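Local coordinates for putative mandelate racemase (Zymomonas mobilis, PDB 2OX4), which binds magnesium and is probably a dehydratase of the enolase superfamily, related to mandelate racemase, at residues S131-G136 and E152-A157; F11-R16 and Q385-V390; V312-H317 and I333-F338. All blocks are in the same frame, centred on the assembly; numbering follows the deposited sequence. Where two conformers were deposited one is given.

In the fold
Contacts 1 and 3 belong to the barrel domain, and both are buried. Each sets a barrel strand or the loop after it against the helix that follows or that helix's exit loop. In contact 1 a leucine of the turn packs on the helix, and a glutamate of the helix reaches back to the turn. In contact 3 an asparagine amide and a weak backbone bond join the segments, with a valine and an isoleucine packed beside them. Contact 2 is only partly buried and lies in the separate antiparallel sheet. Its chemistry is that of paired strands, with histidines, a carboxylate and two aromatic rings. It joins residues near the two ends of the chain, so contacts 1 and 3 fall within the loop it closes.

Contact 1: residues S131-G136 and E152-A157; sequences SQLQFG and EEALKA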
# COMPACT_ATOMS: atom_id res chain seq x y z
N SER C 131 4.65 36.04 18.75
CA SER C 131 5.05 35.51 17.45
C SER C 131 6.02 36.40 16.68
O SER C 131 5.79 37.60 16.52
CB SER C 131 3.83 35.26 16.58
OG SER C 131 4.20 34.58 15.39
N GLN C 132 7.07 35.75 16.15
CA GLN C 132 8.05 36.32 15.22
C GLN C 132 9.00 37.27 15.95
O GLN C 132 9.12 38.45 15.60
CB GLN C 132 7.40 36.99 13.98
CG GLN C 132 6.30 36.14 13.27
CD GLN C 132 6.81 34.88 12.58
OE1 GLN C 132 8.01 34.59 12.58
NE2 GLN C 132 5.90 34.13 11.96
N LEU C 133 9.67 36.74 16.98
CA LEU C 133 10.60 37.50 17.82
C LEU C 133 11.76 38.07 17.04
O LEU C 133 12.34 39.09 17.42
CB LEU C 133 11.17 36.63 18.94
CG LEU C 133 10.30 35.98 20.01
CD1 LEU C 133 11.21 35.14 20.91
CD2 LEU C 133 9.52 36.99 20.81
N GLN C 134 12.13 37.41 15.94
CA GLN C 134 13.24 37.86 15.10
C GLN C 134 13.02 39.23 14.45
O GLN C 134 13.96 39.82 13.91
CB GLN C 134 13.61 36.78 14.07
CG GLN C 134 12.68 36.69 12.87
CD GLN C 134 11.40 35.90 13.13
OE1 GLN C 134 11.19 35.36 14.21
NE2 GLN C 134 10.53 35.84 12.12
N PHE C 135 11.79 39.75 14.50
CA PHE C 135 11.47 41.09 13.98
C PHE C 135 11.30 42.13 15.10
O PHE C 135 10.90 43.27 14.84
CB PHE C 135 10.21 41.06 13.12
CG PHE C 135 10.36 40.29 11.85
CD1 PHE C 135 11.48 40.47 11.04
CD2 PHE C 135 9.39 39.37 11.46
CE1 PHE C 135 11.62 39.75 9.86
CE2 PHE C 135 9.53 38.64 10.29
CZ PHE C 135 10.65 38.83 9.48
N GLY C 136 11.59 41.72 16.33
CA GLY C 136 11.40 42.57 17.50
C GLY C 136 10.04 42.40 18.15
O GLY C 136 9.00 42.37 17.47
N GLU C 152 16.93 38.50 24.30
CA GLU C 152 16.35 39.77 24.78
C GLU C 152 14.88 39.92 24.39
O GLU C 152 14.05 40.30 25.22
CB GLU C 152 17.11 40.97 24.19
CG GLU C 152 18.35 41.43 24.96
CD GLU C 152 19.24 42.37 24.13
OE1 GLU C 152 20.48 42.36 24.35
OE2 GLU C 152 18.71 43.11 23.28
N GLU C 153 14.55 39.64 23.13
CA GLU C 153 13.18 39.73 22.64
C GLU C 153 12.28 38.72 23.35
O GLU C 153 11.14 39.04 23.71
CB GLU C 153 13.09 39.55 21.12
CG GLU C 153 13.79 40.63 20.27
CD GLU C 153 13.66 42.02 20.84
OE1 GLU C 153 14.66 42.55 21.39
OE2 GLU C 153 12.55 42.59 20.74
N ALA C 154 12.80 37.50 23.56
CA ALA C 154 12.10 36.47 24.30
C ALA C 154 11.78 36.92 25.72
O ALA C 154 10.65 36.76 26.19
CB ALA C 154 12.91 35.18 24.33
N LEU C 155 12.77 37.50 26.40
CA LEU C 155 12.57 38.03 27.75
C LEU C 155 11.54 39.16 27.85
O LEU C 155 10.80 39.21 28.83
CB LEU C 155 13.90 38.43 28.39
CG LEU C 155 14.84 37.28 28.75
CD1 LEU C 155 16.19 37.83 29.19
CD2 LEU C 155 14.24 36.40 29.84
N LYS C 156 11.51 40.04 26.84
CA LYS C 156 10.48 41.08 26.73
C LYS C 156 9.08 40.47 26.67
O LYS C 156 8.15 40.96 27.33
CB LYS C 156 10.70 41.95 25.49
CG LYS C 156 11.90 42.88 25.57
CD LYS C 156 12.08 43.66 24.29
CE LYS C 156 13.37 44.48 24.32
NZ LYS C 156 13.75 44.98 22.97
N ALA C 157 8.93 39.41 25.88
CA ALA C 157 7.65 38.70 25.81
C ALA C 157 7.28 38.08 27.15
O ALA C 157 6.16 38.24 27.62
CB ALA C 157 7.70 37.63 24.72
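Leu133 leans on the helix backbone at Glu153 and Ala154 with both of its branches. Its CG stands opposite its own carbonyl carbon (chi1 -62°), and the two methyls reach out to the helix. CD1 comes within 3.7 Å of Ala154 CA and also touches the methyl of that alanine. CD2 lies by the Glu153 carbonyl, 3.9 Å from Glu153 O. It meets Ala157 CB more loosely, at 4.4 Å. Glu153 reaches back the other way. Its CB sits beside Leu133 CB, and Glu153 CG lies 3.5 Å from Leu133 O. The chain then bends at chi2 (-38°), and the carboxylate comes up against the turn. Glu153 OE2 is 3.4 Å from Gly136 CA. The same oxygen takes a hydrogen bond from Trp137 N, the next residue of the loop. Lys156 was deposited in two conformers; in the one given, Glu153 OE1 offers its syn lone pair to Lys156 NZ in a 3.0 Å salt bridge. Lys156 NZ also makes a weak bond to OE2. With an alanine here, Trp137 N would probably lose its acceptor and Lys156 a countercharge, and a gap would open beside Gly136. The loop follows barrel strand 126-131, and the helix is 147-159. Leu133 also packs on Val165 of strand 164-167. Ala154 also meets Ile202 and Val206 of helix 189-206.

Contact 2: residues F11-R16 and Q385-V390; sequences FHVHTR and QISDYV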
# COMPACT_ATOMS: atom_id res chain seq x y z
N PHE C 11 -11.29 47.25 0.38
CA PHE C 11 -10.22 48.19 0.74
C PHE C 11 -8.89 47.48 0.64
O PHE C 11 -8.57 46.63 1.47
CB PHE C 11 -10.41 48.67 2.19
CG PHE C 11 -11.74 49.29 2.47
CD1 PHE C 11 -12.84 48.51 2.82
CD2 PHE C 11 -11.90 50.67 2.40
CE1 PHE C 11 -14.08 49.08 3.08
CE2 PHE C 11 -13.14 51.25 2.65
CZ PHE C 11 -14.23 50.46 3.00
N HIS C 12 -8.10 47.81 -0.38
CA HIS C 12 -6.74 47.31 -0.46
C HIS C 12 -5.83 48.40 0.16
O HIS C 12 -5.49 49.40 -0.49
CB HIS C 12 -6.36 46.96 -1.91
CG HIS C 12 -5.02 46.30 -2.04
ND1 HIS C 12 -4.39 46.14 -3.26
CD2 HIS C 12 -4.19 45.76 -1.12
CE1 HIS C 12 -3.23 45.53 -3.08
NE2 HIS C 12 -3.09 45.28 -1.79
N VAL C 13 -5.51 48.21 1.43
CA VAL C 13 -4.91 49.27 2.26
C VAL C 13 -3.53 49.61 1.70
O VAL C 13 -2.78 48.71 1.30
CB VAL C 13 -4.79 48.84 3.75
CG1 VAL C 13 -4.08 49.93 4.59
CG2 VAL C 13 -6.16 48.55 4.33
N HIS C 14 -3.22 50.91 1.63
CA HIS C 14 -1.93 51.37 1.14
C HIS C 14 -0.77 50.87 2.00
O HIS C 14 -0.96 50.55 3.18
CB HIS C 14 -1.91 52.91 1.07
CG HIS C 14 -2.85 53.48 0.05
ND1 HIS C 14 -3.31 54.78 0.12
CD2 HIS C 14 -3.42 52.93 -1.05
CE1 HIS C 14 -4.12 55.01 -0.90
NE2 HIS C 14 -4.21 53.90 -1.62
N THR C 15 0.42 50.79 1.40
CA THR C 15 1.59 50.20 2.06
C THR C 15 1.73 50.65 3.51
O THR C 15 1.77 51.85 3.80
CB THR C 15 2.88 50.54 1.28
OG1 THR C 15 2.71 50.15 -0.08
CG2 THR C 15 4.08 49.81 1.88
N ARG C 16 1.76 49.69 4.42
CA ARG C 16 2.08 49.96 5.81
C ARG C 16 3.59 50.20 5.93
O ARG C 16 4.37 49.35 5.53
CB ARG C 16 1.60 48.80 6.71
CG ARG C 16 0.13 48.34 6.50
CD ARG C 16 -0.91 49.35 7.00
NE ARG C 16 -0.98 50.52 6.12
CZ ARG C 16 -1.38 51.73 6.51
NH1 ARG C 16 -1.40 52.73 5.64
NH2 ARG C 16 -1.75 51.94 7.77
N GLN C 385 -9.60 56.73 2.96
CA GLN C 385 -8.57 57.65 2.48
C GLN C 385 -7.19 57.00 2.32
O GLN C 385 -6.31 57.56 1.67
CB GLN C 385 -8.48 58.86 3.41
CG GLN C 385 -9.48 59.98 3.10
CD GLN C 385 -9.37 60.49 1.67
OE1 GLN C 385 -10.21 60.18 0.82
NE2 GLN C 385 -8.34 61.28 1.39
N ILE C 386 -7.01 55.82 2.91
CA ILE C 386 -5.69 55.17 2.91
C ILE C 386 -5.73 53.78 2.22
O ILE C 386 -4.91 52.91 2.51
CB ILE C 386 -5.07 55.07 4.32
CG1 ILE C 386 -5.96 54.24 5.27
CG2 ILE C 386 -4.81 56.47 4.91
CD1 ILE C 386 -5.19 53.69 6.45
N SER C 387 -6.69 53.62 1.31
CA SER C 387 -6.87 52.36 0.58
C SER C 387 -7.14 52.62 -0.90
O SER C 387 -7.71 53.66 -1.27
CB SER C 387 -8.05 51.56 1.17
OG SER C 387 -7.93 51.38 2.57
N ASP C 388 -6.73 51.67 -1.74
CA ASP C 388 -7.36 51.46 -3.04
C ASP C 388 -8.75 50.90 -2.80
O ASP C 388 -8.90 49.81 -2.26
CB ASP C 388 -6.54 50.48 -3.89
CG ASP C 388 -5.17 51.02 -4.27
OD1 ASP C 388 -4.30 50.23 -4.68
OD2 ASP C 388 -4.96 52.25 -4.16
N TYR C 389 -9.76 51.66 -3.21
CA TYR C 389 -11.16 51.43 -2.82
C TYR C 389 -11.99 51.04 -4.03
O TYR C 389 -11.95 51.71 -5.06
CB TYR C 389 -11.74 52.71 -2.18
CG TYR C 389 -13.22 52.67 -1.87
CD1 TYR C 389 -13.71 52.02 -0.74
CD2 TYR C 389 -14.14 53.31 -2.71
CE1 TYR C 389 -15.07 51.99 -0.45
CE2 TYR C 389 -15.50 53.29 -2.43
CZ TYR C 389 -15.96 52.64 -1.30
OH TYR C 389 -17.30 52.62 -1.01
N VAL C 390 -12.75 49.96 -3.91
CA VAL C 390 -13.71 49.56 -4.95
C VAL C 390 -15.07 49.29 -4.31
O VAL C 390 -15.14 48.65 -3.26
CB VAL C 390 -13.21 48.31 -5.76
CG1 VAL C 390 -14.28 47.84 -6.75
CG2 VAL C 390 -11.91 48.62 -6.50
O HOH W 1 -5.34 47.65 -5.41
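Phe11 and Tyr389 point the same way on one face of an antiparallel strand pair. Their planes are 53° apart, and Phe11 CE2 meets Tyr389 CD1 at 3.5 Å, at the edge of the tyrosine ring. The two differ in chi1: Phe11 has CG opposite its carbonyl carbon (-56°), while Tyr389 has it opposite the backbone N (173°). Tyr389 OH bonds to Glu9. Ser387 OG lies at the edge of the Phe11 ring and bonds to Leu383 O. His12 and Asp388 share the other face. A water bridges them, 2.8 Å from His12 ND1 and 2.9 Å from Asp388 OD1, and the latter oxygen also has a salt bridge to Arg22. His14 NE2 reaches Asp388 OD2 at 3.1 Å. That bond is bent, and it meets the carboxylate from above its plane. The His14 ring lies over the Ile386-Ser387 peptide, with Ser387 N above the ring centre. Backbone bonds hold the strands: His12 N to Asp388 O (2.9 Å), Asp388 N to His12 O, and His14 N to Ile386 O (2.8 Å). A C-terminal strand paired with the first strand of the N-terminal domain, outside the barrel, fits the two-domain fold of the enolase superfamily.

Contact 3: residues V312-H317 and I333-F338; sequences VTVQAH and IAIPNF
Val314 and Phe338 form a single backbone bridge, with their CA atoms 4.8 Å apart. Within the two segments its bond is weak: Val314 N points to Asn337 O at 2.8 Å, but the N-H angle is only 127°. A further backbone bond, Val314 with Cys339, continues the pairing. The bridge belongs to the TIM-barrel domain. Strand 313-314 meets the loop that follows helix 322-333 and leads into strand 341-344. Asn337 carries much of the contact. Its CG sits between the backbone N and the carbonyl carbon (chi1 56°), which brings the amide back to the strand. Asn337 ND2 then bonds to Val312 O at 3.0 Å, nearly straight at 168° and in the plane of the amide. The same nitrogen also bonds to Ala304 O of helix 296-309. One side chain thus ties the loop to the start of the strand and to a helix. Asn337 O is closely flanked, with Thr313 CB 3.3 Å and Val314 CG2 3.5 Å away. Val314 CG2 also packs against the amide, 3.6 Å from Asn337 ND2. Ile335 crosses Val314 at about a right angle, and its end methyl CD1 touches Val314 CB at 3.6 Å. Val314 also packs on Phe300 and Ala304. Pro336 meets Glu75 of a second subunit. The first bond of the Phe338 side chain points away from the strand, yet Phe338 CD1 is 3.7 Å from Val314 O.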
# COMPACT_ATOMS: atom_id res chain seq x y z
N VAL C 312 -5.27 15.75 15.95
CA VAL C 312 -4.50 16.90 15.51
C VAL C 312 -5.16 18.11 16.17
O VAL C 312 -6.38 18.15 16.30
CB VAL C 312 -4.55 17.03 13.97
CG1 VAL C 312 -3.94 18.34 13.48
CG2 VAL C 312 -3.84 15.84 13.29
N THR C 313 -4.36 19.07 16.61
CA THR C 313 -4.95 20.26 17.22
C THR C 313 -4.69 21.48 16.35
O THR C 313 -4.03 21.38 15.33
CB THR C 313 -4.47 20.48 18.66
OG1 THR C 313 -3.06 20.67 18.68
CG2 THR C 313 -4.85 19.28 19.54
N VAL C 314 -5.26 22.62 16.75
CA VAL C 314 -5.39 23.75 15.84
C VAL C 314 -4.83 25.02 16.47
O VAL C 314 -5.10 25.33 17.63
CB VAL C 314 -6.87 23.99 15.44
CG1 VAL C 314 -6.96 25.05 14.34
CG2 VAL C 314 -7.53 22.68 14.97
N GLN C 315 -4.04 25.75 15.69
CA GLN C 315 -3.71 27.15 16.02
C GLN C 315 -3.99 27.97 14.76
O GLN C 315 -3.28 27.80 13.78
CB GLN C 315 -2.21 27.27 16.38
CG GLN C 315 -1.67 28.74 16.41
CD GLN C 315 -0.51 28.96 15.45
OE1 GLN C 315 0.59 28.43 15.65
NE2 GLN C 315 -0.75 29.75 14.41
N ALA C 316 -4.99 28.84 14.79
CA ALA C 316 -5.26 29.67 13.62
C ALA C 316 -3.99 30.45 13.28
O ALA C 316 -3.33 30.99 14.17
CB ALA C 316 -6.41 30.61 13.85
N HIS C 317 -3.65 30.50 12.00
CA HIS C 317 -2.66 31.47 11.55
C HIS C 317 -3.27 32.85 11.57
O HIS C 317 -4.33 33.08 10.97
CB HIS C 317 -2.17 31.14 10.14
CG HIS C 317 -1.26 32.17 9.57
ND1 HIS C 317 -1.70 33.14 8.70
CD2 HIS C 317 0.07 32.39 9.75
CE1 HIS C 317 -0.68 33.92 8.37
NE2 HIS C 317 0.40 33.48 8.99
N ILE C 333 -12.17 29.66 20.01
CA ILE C 333 -12.87 29.36 21.26
C ILE C 333 -13.98 28.33 21.04
O ILE C 333 -14.35 27.60 21.96
CB ILE C 333 -13.41 30.64 21.97
CG1 ILE C 333 -13.54 30.40 23.48
CG2 ILE C 333 -14.72 31.12 21.37
CD1 ILE C 333 -13.17 31.59 24.32
N ALA C 334 -14.47 28.24 19.80
CA ALA C 334 -15.59 27.34 19.48
C ALA C 334 -15.19 25.90 19.12
O ALA C 334 -16.07 25.07 18.85
CB ALA C 334 -16.44 27.93 18.36
N ILE C 335 -13.90 25.60 19.10
CA ILE C 335 -13.47 24.23 18.73
C ILE C 335 -12.87 23.51 19.95
O ILE C 335 -12.20 24.15 20.77
CB ILE C 335 -12.45 24.21 17.53
CG1 ILE C 335 -11.20 25.04 17.84
CG2 ILE C 335 -13.13 24.68 16.22
CD1 ILE C 335 -10.04 24.84 16.83
N PRO C 336 -13.12 22.19 20.09
CA PRO C 336 -12.53 21.43 21.20
C PRO C 336 -11.01 21.20 21.08
O PRO C 336 -10.33 21.12 22.12
CB PRO C 336 -13.30 20.10 21.17
CG PRO C 336 -13.71 19.94 19.75
CD PRO C 336 -13.99 21.35 19.25
N ASN C 337 -10.50 21.12 19.85
CA ASN C 337 -9.11 20.75 19.62
C ASN C 337 -8.20 21.96 19.38
O ASN C 337 -7.42 21.99 18.44
CB ASN C 337 -8.96 19.67 18.51
CG ASN C 337 -9.60 20.08 17.15
OD1 ASN C 337 -10.58 20.81 17.12
ND2 ASN C 337 -9.03 19.57 16.04
N PHE C 338 -8.30 22.95 20.24
CA PHE C 338 -7.47 24.15 20.16
C PHE C 338 -6.12 23.92 20.85
O PHE C 338 -6.08 23.36 21.94
CB PHE C 338 -8.22 25.33 20.82
CG PHE C 338 -7.37 26.55 21.09
CD1 PHE C 338 -7.01 27.40 20.06
CD2 PHE C 338 -6.96 26.85 22.39
CE1 PHE C 338 -6.24 28.55 20.30
CE2 PHE C 338 -6.19 27.99 22.65
CZ PHE C 338 -5.84 28.83 21.61